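Side-chain contacts in pyridoxamine 5'-phosphate oxidase (Burkholderia, PDB 4HMW), which catalyses FMN-dependent oxidations by molecular oxygen in the terminal steps of phenazine antibiotic biosynthesis, releasing hydrogen peroxide: residues V134-H137 with A138-A142; D151-A154 with L155-H158. One frame throughout, in Å; residues are numbered along the deposited sequence. Where two conformers were deposited one is given.

Contact 1 (V134-H137 with A138-A142); sequences VPMH and AMSSA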
ATOM      1  N   VAL B 134      10.967 -11.710  24.018  1.00 32.92           N
ATOM      2  CA  VAL B 134      11.887 -10.820  24.713  1.00 33.29           C
ATOM      3  C   VAL B 134      12.835 -10.126  23.729  1.00 32.09           C
ATOM      4  O   VAL B 134      13.140  -8.961  23.894  1.00 30.86           O
ATOM      5  CB  VAL B 134      12.693 -11.527  25.839  1.00 35.17           C
ATOM      6  CG1 VAL B 134      13.682 -10.564  26.453  1.00 36.59           C
ATOM      7  CG2 VAL B 134      11.776 -12.054  26.926  1.00 36.07           C
ATOM      8  N   PRO B 135      13.290 -10.827  22.682  1.00 32.04           N
ATOM      9  CA  PRO B 135      14.098 -10.087  21.692  1.00 30.84           C
ATOM     10  C   PRO B 135      13.357  -8.940  21.017  1.00 29.84           C
ATOM     11  O   PRO B 135      13.968  -7.906  20.713  1.00 28.06           O
ATOM     12  CB  PRO B 135      14.451 -11.159  20.661  1.00 32.65           C
ATOM     13  CG  PRO B 135      14.416 -12.426  21.417  1.00 33.36           C
ATOM     14  CD  PRO B 135      13.337 -12.277  22.455  1.00 33.10           C
ATOM     15  N   MET B 136      12.069  -9.130  20.742  1.00 28.88           N
ATOM     16  CA  MET B 136      11.250  -8.042  20.221  1.00 28.25           C
ATOM     17  C   MET B 136      11.177  -6.912  21.257  1.00 27.46           C
ATOM     18  O   MET B 136      11.315  -5.735  20.901  1.00 27.13           O
ATOM     19  CB  MET B 136       9.844  -8.543  19.837  1.00 30.60           C
ATOM     20  CG  MET B 136       8.913  -7.437  19.352  1.00 35.27           C
ATOM     21  SD  MET B 136       8.197  -6.395  20.685  1.00 38.58           S
ATOM     22  CE  MET B 136       7.116  -5.384  19.682  1.00 38.42           C
ATOM     23  N   HIS B 137      10.964  -7.262  22.526  1.00 24.56           N
ATOM     24  CA  HIS B 137      10.915  -6.251  23.599  1.00 24.23           C
ATOM     25  C   HIS B 137      12.187  -5.448  23.636  1.00 25.18           C
ATOM     26  O   HIS B 137      12.173  -4.240  23.817  1.00 28.02           O
ATOM     27  CB  HIS B 137      10.794  -6.906  24.974  1.00 25.23           C
ATOM     28  CG  HIS B 137       9.449  -7.481  25.242  1.00 27.06           C
ATOM     29  ND1 HIS B 137       9.190  -8.296  26.322  1.00 29.01           N
ATOM     30  CD2 HIS B 137       8.284  -7.362  24.565  1.00 27.91           C
ATOM     31  CE1 HIS B 137       7.919  -8.656  26.298  1.00 29.66           C
ATOM     32  NE2 HIS B 137       7.347  -8.092  25.251  1.00 29.78           N
ATOM     33  N   ALA B 138      13.305  -6.138  23.507  1.00 23.56           N
ATOM     34  CA  ALA B 138      14.596  -5.485  23.673  1.00 24.56           C
ATOM     35  C   ALA B 138      14.836  -4.488  22.530  1.00 23.42           C
ATOM     36  O   ALA B 138      15.289  -3.365  22.761  1.00 25.21           O
ATOM     37  CB  ALA B 138      15.727  -6.531  23.756  1.00 25.37           C
ATOM     38  N   MET B 139      14.557  -4.876  21.299  1.00 25.08           N
ATOM     39  CA  MET B 139      14.808  -3.970  20.192  1.00 26.22           C
ATOM     40  C   MET B 139      13.786  -2.823  20.195  1.00 26.65           C
ATOM     41  O   MET B 139      14.131  -1.663  19.923  1.00 29.54           O
ATOM     42  CB  MET B 139      14.785  -4.712  18.840  1.00 29.76           C
ATOM     43  CG  MET B 139      15.153  -3.812  17.636  1.00 30.36           C
ATOM     44  SD  MET B 139      16.771  -3.047  17.822  1.00 34.98           S
ATOM     45  CE  MET B 139      17.852  -4.473  17.654  1.00 34.71           C
ATOM     46  N   SER B 140      12.530  -3.144  20.498  1.00 25.93           N
ATOM     47  CA  SER B 140      11.478  -2.134  20.545  0.63 27.41           C
ATOM     48  C   SER B 140      11.749  -1.105  21.653  1.00 26.47           C
ATOM     49  O   SER B 140      11.391   0.064  21.520  1.00 27.02           O
ATOM     50  CB  SER B 140      10.109  -2.763  20.782  0.63 29.37           C
ATOM     51  OG  SER B 140       9.646  -3.480  19.649  0.63 31.83           O
ATOM     52  N   SER B 141      12.367  -1.547  22.750  1.00 25.38           N
ATOM     53  CA  SER B 141      12.691  -0.650  23.848  1.00 24.72           C
ATOM     54  C   SER B 141      13.897   0.225  23.507  1.00 24.64           C
ATOM     55  O   SER B 141      13.931   1.392  23.873  1.00 24.45           O
ATOM     56  CB  SER B 141      13.001  -1.419  25.116  1.00 24.11           C
ATOM     57  OG  SER B 141      11.861  -2.142  25.597  1.00 24.05           O
ATOM     58  N   ALA B 142      14.870  -0.367  22.813  1.00 24.73           N
ATOM     59  CA  ALA B 142      16.123   0.292  22.461  1.00 25.22           C
ATOM     60  C   ALA B 142      15.976   1.284  21.324  1.00 25.95           C
ATOM     61  O   ALA B 142      16.782   2.218  21.202  1.00 25.88           O
ATOM     62  CB  ALA B 142      17.191  -0.738  22.123  1.00 25.13           C
TER
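Both faces of the His-137 carbonyl are engaged by Ser-141, which illustrates how a helical serine can close a second bond on the turn before it. The Ser-141 hydroxyl donates through OG to His-137 O at 2.8 Å, and the Ser-141 backbone N meets that same oxygen at 2.9 Å from the other face. Each donor is tilted by about 30° from the carbonyl plane, so the acceptor is gripped by two bonds. The hydroxyl can fold back this way because its first torsion (-65°) sets OG beside the serine's own N. The imidazole of His-137 is engaged by Trp-129: the two rings stack, and His-137 NE2 is hydrogen-bonded to Trp-129 O, which fixes the rotation of this buried ring.

A second pair four residues apart joins Met-136 and Ser-140. Bent at chi2 (-78°), the methionine runs its thioether end alongside the serine, with Met-136 CE 3.2 Å and SD 3.4 Å from Ser-140 OG. The hydroxyl was modelled in two positions, so this closeness is doubtful as a permanent feature. The backbone bond from Ser-140 N to Met-136 O, 2.9 Å, spans the same pair. Ser-140 probably binds substrate, as in related enzymes, and the methionine side chain comes close to Arg-132, another such residue.

Around this short helix, helix 122-130 meets Met-136, Ser-140 and Ser-141 through Trp-129, helix 152-165 receives Val-134 on Leu-163 and Met-139 on Ala-159, and Arg-194 of the second subunit packs on Pro-135 and Met-136.

Contact 2 (D151-A154 with L155-H158); sequences DREA and LRAH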
ATOM      1  N   ASP B 151      23.791   6.204  16.051  1.00 40.92           N
ATOM      2  CA  ASP B 151      24.804   5.211  16.355  1.00 43.83           C
ATOM      3  C   ASP B 151      24.224   3.794  16.381  1.00 42.52           C
ATOM      4  O   ASP B 151      23.633   3.351  17.383  1.00 40.85           O
ATOM      5  CB  ASP B 151      25.466   5.557  17.692  1.00 48.18           C
ATOM      6  CG  ASP B 151      26.715   4.747  17.944  1.00 53.18           C
ATOM      7  OD1 ASP B 151      26.903   3.716  17.256  1.00 54.23           O
ATOM      8  OD2 ASP B 151      27.502   5.142  18.840  1.00 56.07           O
ATOM      9  N   ARG B 152      24.407   3.096  15.263  1.00 41.31           N
ATOM     10  CA  ARG B 152      23.804   1.784  15.036  1.00 41.28           C
ATOM     11  C   ARG B 152      24.349   0.718  16.000  1.00 40.47           C
ATOM     12  O   ARG B 152      23.584  -0.058  16.607  1.00 38.44           O
ATOM     13  CB  ARG B 152      24.018   1.378  13.570  1.00 43.49           C
ATOM     14  CG  ARG B 152      23.598  -0.034  13.222  1.00 47.24           C
ATOM     15  CD  ARG B 152      23.565  -0.246  11.704  1.00 51.05           C
ATOM     16  NE  ARG B 152      23.176  -1.604  11.324  1.00 54.45           N
ATOM     17  CZ  ARG B 152      21.979  -1.972  10.846  1.00 57.82           C
ATOM     18  NH1 ARG B 152      21.764  -3.243  10.535  1.00 59.39           N
ATOM     19  NH2 ARG B 152      20.988  -1.097  10.657  1.00 57.69           N
ATOM     20  N   GLU B 153      25.664   0.690  16.178  1.00 39.85           N
ATOM     21  CA  GLU B 153      26.254  -0.314  17.066  1.00 42.05           C
ATOM     22  C   GLU B 153      25.819  -0.115  18.507  1.00 39.26           C
ATOM     23  O   GLU B 153      25.584  -1.078  19.212  1.00 38.17           O
ATOM     24  CB  GLU B 153      27.782  -0.320  16.966  1.00 48.66           C
ATOM     25  CG  GLU B 153      28.304  -0.770  15.595  1.00 54.73           C
ATOM     26  CD  GLU B 153      27.547  -1.967  15.009  1.00 60.20           C
ATOM     27  OE1 GLU B 153      27.276  -2.935  15.758  1.00 62.02           O
ATOM     28  OE2 GLU B 153      27.221  -1.941  13.793  1.00 62.21           O
ATOM     29  N   ALA B 154      25.690   1.134  18.934  1.00 39.13           N
ATOM     30  CA  ALA B 154      25.188   1.439  20.268  1.00 38.60           C
ATOM     31  C   ALA B 154      23.779   0.907  20.454  1.00 34.77           C
ATOM     32  O   ALA B 154      23.468   0.317  21.483  1.00 33.66           O
ATOM     33  CB  ALA B 154      25.217   2.948  20.512  1.00 39.45           C
ATOM     34  N   LEU B 155      22.923   1.107  19.455  1.00 32.88           N
ATOM     35  CA  LEU B 155      21.559   0.605  19.522  1.00 31.63           C
ATOM     36  C   LEU B 155      21.579  -0.924  19.635  1.00 30.74           C
ATOM     37  O   LEU B 155      20.943  -1.513  20.513  1.00 28.82           O
ATOM     38  CB  LEU B 155      20.789   1.049  18.267  1.00 32.31           C
ATOM     39  CG  LEU B 155      19.294   1.322  18.456  1.00 35.42           C
ATOM     40  CD1 LEU B 155      18.642   1.662  17.124  1.00 38.79           C
ATOM     41  CD2 LEU B 155      18.617   0.159  19.089  1.00 38.31           C
ATOM     42  N   ARG B 156      22.328  -1.575  18.756  1.00 30.03           N
ATOM     43  CA  ARG B 156      22.448  -3.023  18.815  1.00 34.08           C
ATOM     44  C   ARG B 156      22.913  -3.482  20.195  1.00 33.88           C
ATOM     45  O   ARG B 156      22.345  -4.410  20.772  1.00 34.91           O
ATOM     46  CB  ARG B 156      23.416  -3.505  17.740  1.00 40.00           C
ATOM     47  CG  ARG B 156      23.431  -5.013  17.577  1.00 45.18           C
ATOM     48  CD  ARG B 156      24.267  -5.435  16.381  1.00 50.41           C
ATOM     49  NE  ARG B 156      23.547  -5.257  15.116  1.00 55.06           N
ATOM     50  CZ  ARG B 156      24.008  -4.608  14.045  1.00 58.12           C
ATOM     51  NH1 ARG B 156      25.215  -4.043  14.043  1.00 59.57           N
ATOM     52  NH2 ARG B 156      23.253  -4.522  12.963  1.00 57.82           N
ATOM     53  N   ALA B 157      23.931  -2.807  20.725  1.00 32.50           N
ATOM     54  CA  ALA B 157      24.496  -3.169  22.027  1.00 32.09           C
ATOM     55  C   ALA B 157      23.494  -2.999  23.165  1.00 29.35           C
ATOM     56  O   ALA B 157      23.485  -3.802  24.115  1.00 28.81           O
ATOM     57  CB  ALA B 157      25.760  -2.340  22.317  1.00 33.76           C
ATOM     58  N   HIS B 158      22.678  -1.946  23.106  1.00 27.18           N
ATOM     59  CA  HIS B 158      21.713  -1.704  24.178  1.00 27.98           C
ATOM     60  C   HIS B 158      20.615  -2.752  24.142  1.00 28.07           C
ATOM     61  O   HIS B 158      20.161  -3.211  25.175  1.00 28.24           O
ATOM     62  CB  HIS B 158      21.110  -0.304  24.110  1.00 29.12           C
ATOM     63  CG  HIS B 158      22.063   0.760  24.510  1.00 29.89           C
ATOM     64  ND1 HIS B 158      22.826   0.669  25.659  1.00 31.50           N
ATOM     65  CD2 HIS B 158      22.407   1.930  23.916  1.00 31.48           C
ATOM     66  CE1 HIS B 158      23.585   1.743  25.760  1.00 31.17           C
ATOM     67  NE2 HIS B 158      23.356   2.519  24.715  1.00 32.62           N
TER
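Glu-153 and Arg-156 form a salt bridge three residues apart in the first turn of helix 152-165, just after an N-cap. The two side chains lie side by side and point the same way, with the carboxylate and guanidinium planes turned 37° apart. Glu-153 OE1 receives Arg-156 NH1 on its syn side at 2.9 Å, close to the guanidinium plane, though the N-H path is distinctly bent. OE2 of Glu-153 is equally near that nitrogen, so the carboxylate straddles a single NH1 and does not pair with two nitrogens of the arginine. The arginine is delivered there by its bend at chi3 (-79°), which turns the guanidinium back toward the start of the helix.

Arg-152, one turn earlier than Arg-156, is extended from CG to NE, and the two guanidinium planes stand 72° apart. Arg-152 NH1 sits 3.1 Å from Arg-156 NH2, at the edge of the second guanidinium. Both nitrogens are donors, so no bond joins them; nearby carboxylates probably offset the closeness of the charges. One is Glu-153, and the other belongs to Asp-193 of the second subunit, which forms a salt bridge with Arg-156 NE. The arginine end of this turn thus takes part in the dimer interface.

At the helix start, Asp-151 supplies the N-cap: Ala-154 N donates to Asp-151 OD1 in a weak bond of 3.3 Å. On the exposed flank, the imidazole of His-158 is held through ND1 by Glu-161 OE1. Its CD2 side comes near the preceding turn, where Ala-154 O accepts from His-158 N at 2.9 Å and also lies 3.1 Å from ring carbon CD2 of His-158.

Overall arrangement
Contacts 1 and 2 lie on successive helices, 134-142 and 152-165, with their centres 12 Å apart. Leu-155 joins them directly: its CD2 is 3.5 Å from Ala-142 CB and 3.9 Å from Met-139 SD, so the two helices meet through apolar packing at this leucine. Asp-193 of the second subunit meets both, packing on Met-139 and pairing with Arg-156. Contact 1 is nearer the catalytic region: the Met-136 side chain is about 7 Å from a bound FMN, and that of Ser-140 about 4 Å from the side chain of His-83, a residue that probably binds substrate. Contact 2 stands farther back, its Arg-152 side chain about 12 Å from a flavin.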